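Local coordinates for protein butyryl-CoA dehydrogenase (Marinomonas mediterranea, PDB 6CXT) that belongs to the acyl-CoA dehydrogenase family of flavoproteins and binds flavin-adenine dinucleotide at the interfaces between its subunits, at residues C261-Y264 against A265-M269. Sequence-based numbering, arbitrary orientation.
Sequences CIEY and ANTRM. With FAD (flavin-adenine dinucleotide), chain D.
Tyr264 and Arg268, one helical turn apart, extend in the same direction in the tight part of this local contact. The flat Tyr264 ring takes Arg268 CB over one face, 3.8 Å from its centroid, a CH-pi contact. Arginine suits the place because its aliphatic stem packs on an aromatic while its head reaches an anion: a bend at chi2 (81°) carries the guanidinium past Tyr264 OH to the diphosphate of FAD. Arg268 NE donates to FAD O2A at 2.6 Å, and Arg268 NH2 to FAD O1P at 2.8 Å; NH1 donates to Ala128 O of a third subunit, making this a cofactor site between subunits. Tyr264 O is gripped twice, by Arg268 N at 2.8 Å and, from above the carbonyl plane, by Thr267 N. Asn266, whose amide both donates and accepts, bonds Gly378 O and Leu380 N of a second subunit. The solvent side is looser: Thr267's short hydroxyl side chain folds back, OG1 donating to Glu263 O (2.9 Å), and charged, exposed Glu263 shares a water with Asn266. Small Ala265 fits against Ile285 of helix 279-306, and His338 of helix 313-338 stacks on Tyr264; the chain then leads into strand pair 269-270 and 273-274.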
loop_
_atom_site.group_PDB
_atom_site.type_symbol
_atom_site.label_atom_id
_atom_site.label_comp_id
_atom_site.label_asym_id
_atom_site.label_seq_id
_atom_site.Cartn_x
_atom_site.Cartn_y
_atom_site.Cartn_z
ATOM N N CYS B 261 2.830 -21.693 -0.426
ATOM C CA CYS B 261 3.760 -20.850 0.344
ATOM C C CYS B 261 4.007 -21.399 1.788
ATOM O O CYS B 261 5.112 -21.257 2.270
ATOM C CB CYS B 261 3.222 -19.398 0.464
ATOM S SG CYS B 261 3.426 -18.646 -1.182
ATOM N N ILE B 262 2.986 -21.938 2.429
ATOM C CA ILE B 262 3.128 -22.405 3.835
ATOM C C ILE B 262 4.065 -23.618 3.811
ATOM O O ILE B 262 5.068 -23.660 4.535
ATOM C CB ILE B 262 1.767 -22.736 4.455
ATOM C CG1 ILE B 262 0.944 -21.417 4.665
ATOM C CG2 ILE B 262 1.943 -23.484 5.786
ATOM C CD1 ILE B 262 -0.508 -21.713 5.009
ATOM N N GLU B 263 3.774 -24.532 2.890
ATOM C CA GLU B 263 4.623 -25.747 2.721
ATOM C C GLU B 263 6.057 -25.386 2.427
ATOM O O GLU B 263 7.011 -25.879 3.084
ATOM C CB GLU B 263 3.997 -26.702 1.679
ATOM C CG GLU B 263 4.840 -27.938 1.288
ATOM C CD GLU B 263 5.099 -28.927 2.440
ATOM O OE1 GLU B 263 6.022 -29.776 2.297
ATOM O OE2 GLU B 263 4.402 -28.877 3.492
ATOM N N TYR B 264 6.244 -24.461 1.489
ATOM C CA TYR B 264 7.577 -24.079 1.116
ATOM C C TYR B 264 8.301 -23.363 2.255
ATOM O O TYR B 264 9.475 -23.609 2.500
ATOM C CB TYR B 264 7.527 -23.163 -0.134
ATOM C CG TYR B 264 8.885 -22.992 -0.748
ATOM C CD1 TYR B 264 9.526 -24.101 -1.423
ATOM C CD2 TYR B 264 9.580 -21.821 -0.599
ATOM C CE1 TYR B 264 10.795 -23.961 -1.945
ATOM C CE2 TYR B 264 10.876 -21.668 -1.142
ATOM C CZ TYR B 264 11.454 -22.773 -1.811
ATOM O OH TYR B 264 12.688 -22.672 -2.386
ATOM N N ALA B 265 7.624 -22.446 2.934
ATOM C CA ALA B 265 8.311 -21.680 3.945
ATOM C C ALA B 265 8.644 -22.615 5.142
ATOM O O ALA B 265 9.527 -22.291 5.878
ATOM C CB ALA B 265 7.457 -20.502 4.421
ATOM N N ASN B 266 7.907 -23.710 5.306
ATOM C CA ASN B 266 8.194 -24.699 6.402
ATOM C C ASN B 266 9.257 -25.719 6.002
ATOM O O ASN B 266 9.737 -26.459 6.855
ATOM C CB ASN B 266 6.938 -25.447 6.817
ATOM C CG ASN B 266 6.038 -24.627 7.718
ATOM O OD1 ASN B 266 6.450 -23.645 8.287
ATOM N ND2 ASN B 266 4.805 -25.050 7.853
ATOM N N THR B 267 9.693 -25.705 4.753
ATOM C CA THR B 267 10.565 -26.755 4.232
ATOM C C THR B 267 11.855 -26.120 3.843
ATOM O O THR B 267 12.947 -26.637 4.137
ATOM C CB THR B 267 9.898 -27.448 3.006
ATOM O OG1 THR B 267 8.766 -28.166 3.482
ATOM C CG2 THR B 267 10.864 -28.469 2.349
ATOM N N ARG B 268 11.776 -24.972 3.180
ATOM C CA ARG B 268 12.982 -24.329 2.715
ATOM C C ARG B 268 13.729 -23.677 3.862
ATOM O O ARG B 268 13.163 -22.890 4.616
ATOM C CB ARG B 268 12.676 -23.272 1.612
ATOM C CG ARG B 268 13.787 -22.259 1.346
ATOM C CD ARG B 268 14.801 -22.924 0.436
ATOM N NE ARG B 268 15.765 -22.030 -0.231
ATOM C CZ ARG B 268 16.750 -22.505 -1.004
ATOM N NH1 ARG B 268 16.895 -23.839 -1.148
ATOM N NH2 ARG B 268 17.579 -21.699 -1.663
ATOM N N MET B 269 15.036 -23.954 3.933
ATOM C CA MET B 269 15.879 -23.404 4.955
ATOM C C MET B 269 16.915 -22.495 4.364
ATOM O O MET B 269 17.413 -22.740 3.263
ATOM C CB MET B 269 16.557 -24.544 5.751
ATOM C CG MET B 269 15.565 -25.312 6.612
ATOM S SD MET B 269 16.299 -26.670 7.527
ATOM C CE MET B 269 17.091 -25.819 8.898
HETATM P PA FAD D . 15.663 -18.007 -0.646
HETATM O O1A FAD D . 16.971 -17.403 -0.172
HETATM O O2A FAD D . 15.260 -19.459 -0.452
HETATM O O5B FAD D . 14.468 -17.029 -0.132
HETATM C C5B FAD D . 13.072 -17.399 -0.221
HETATM C C4B FAD D . 12.316 -16.301 0.556
HETATM O O4B FAD D . 12.799 -16.246 1.922
HETATM C C3B FAD D . 12.553 -14.929 -0.065
HETATM O O3B FAD D . 11.323 -14.226 0.153
HETATM C C2B FAD D . 13.625 -14.318 0.866
HETATM O O2B FAD D . 13.670 -12.869 0.841
HETATM C C1B FAD D . 13.241 -14.939 2.243
HETATM N N9A FAD D . 14.423 -14.892 3.130
HETATM C C8A FAD D . 15.551 -15.647 3.047
HETATM N N7A FAD D . 16.465 -15.228 3.991
HETATM C C5A FAD D . 15.918 -14.180 4.668
HETATM C C6A FAD D . 16.302 -13.273 5.782
HETATM N N6A FAD D . 17.536 -13.356 6.394
HETATM N N1A FAD D . 15.395 -12.320 6.157
HETATM C C2A FAD D . 14.162 -12.171 5.563
HETATM N N3A FAD D . 13.757 -12.987 4.563
HETATM C C4A FAD D . 14.566 -13.971 4.082
HETATM N N1 FAD D . 22.681 -16.212 -8.481
HETATM C C2 FAD D . 24.005 -16.244 -8.875
HETATM O O2 FAD D . 24.814 -16.759 -8.055
HETATM N N3 FAD D . 24.451 -15.773 -10.075
HETATM C C4 FAD D . 23.590 -15.289 -10.993
HETATM O O4 FAD D . 24.013 -14.877 -12.073
HETATM C C4X FAD D . 22.127 -15.232 -10.647
HETATM N N5 FAD D . 21.184 -14.792 -11.509
HETATM C C5X FAD D . 19.853 -14.805 -11.221
HETATM C C6 FAD D . 18.945 -14.327 -12.205
HETATM C C7 FAD D . 17.561 -14.352 -11.932
HETATM C C7M FAD D . 16.603 -13.880 -12.997
HETATM C C8 FAD D . 17.063 -14.858 -10.642
HETATM C C8M FAD D . 15.601 -14.868 -10.344
HETATM C C9 FAD D . 17.960 -15.303 -9.648
HETATM C C9A FAD D . 19.349 -15.282 -9.912
HETATM N N10 FAD D . 20.308 -15.751 -8.959
HETATM C C10 FAD D . 21.701 -15.736 -9.316
HETATM C "C1'" FAD D . 19.903 -16.273 -7.662
HETATM C "C2'" FAD D . 19.467 -15.097 -6.757
HETATM O "O2'" FAD D . 20.558 -14.271 -6.316
HETATM C "C3'" FAD D . 18.628 -15.657 -5.620
HETATM O "O3'" FAD D . 17.419 -16.168 -6.219
HETATM C "C4'" FAD D . 18.354 -14.754 -4.405
HETATM O "O4'" FAD D . 19.596 -14.503 -3.671
HETATM C "C5'" FAD D . 17.348 -15.405 -3.444
HETATM O "O5'" FAD D . 17.801 -16.735 -3.163
HETATM P P FAD D . 16.787 -17.931 -3.293
HETATM O O1P FAD D . 17.477 -19.236 -2.883
HETATM O O2P FAD D . 16.107 -17.980 -4.648
HETATM O O3P FAD D . 15.612 -17.692 -2.227
HETATM O O HOH W 1 4.157 -27.654 6.415
#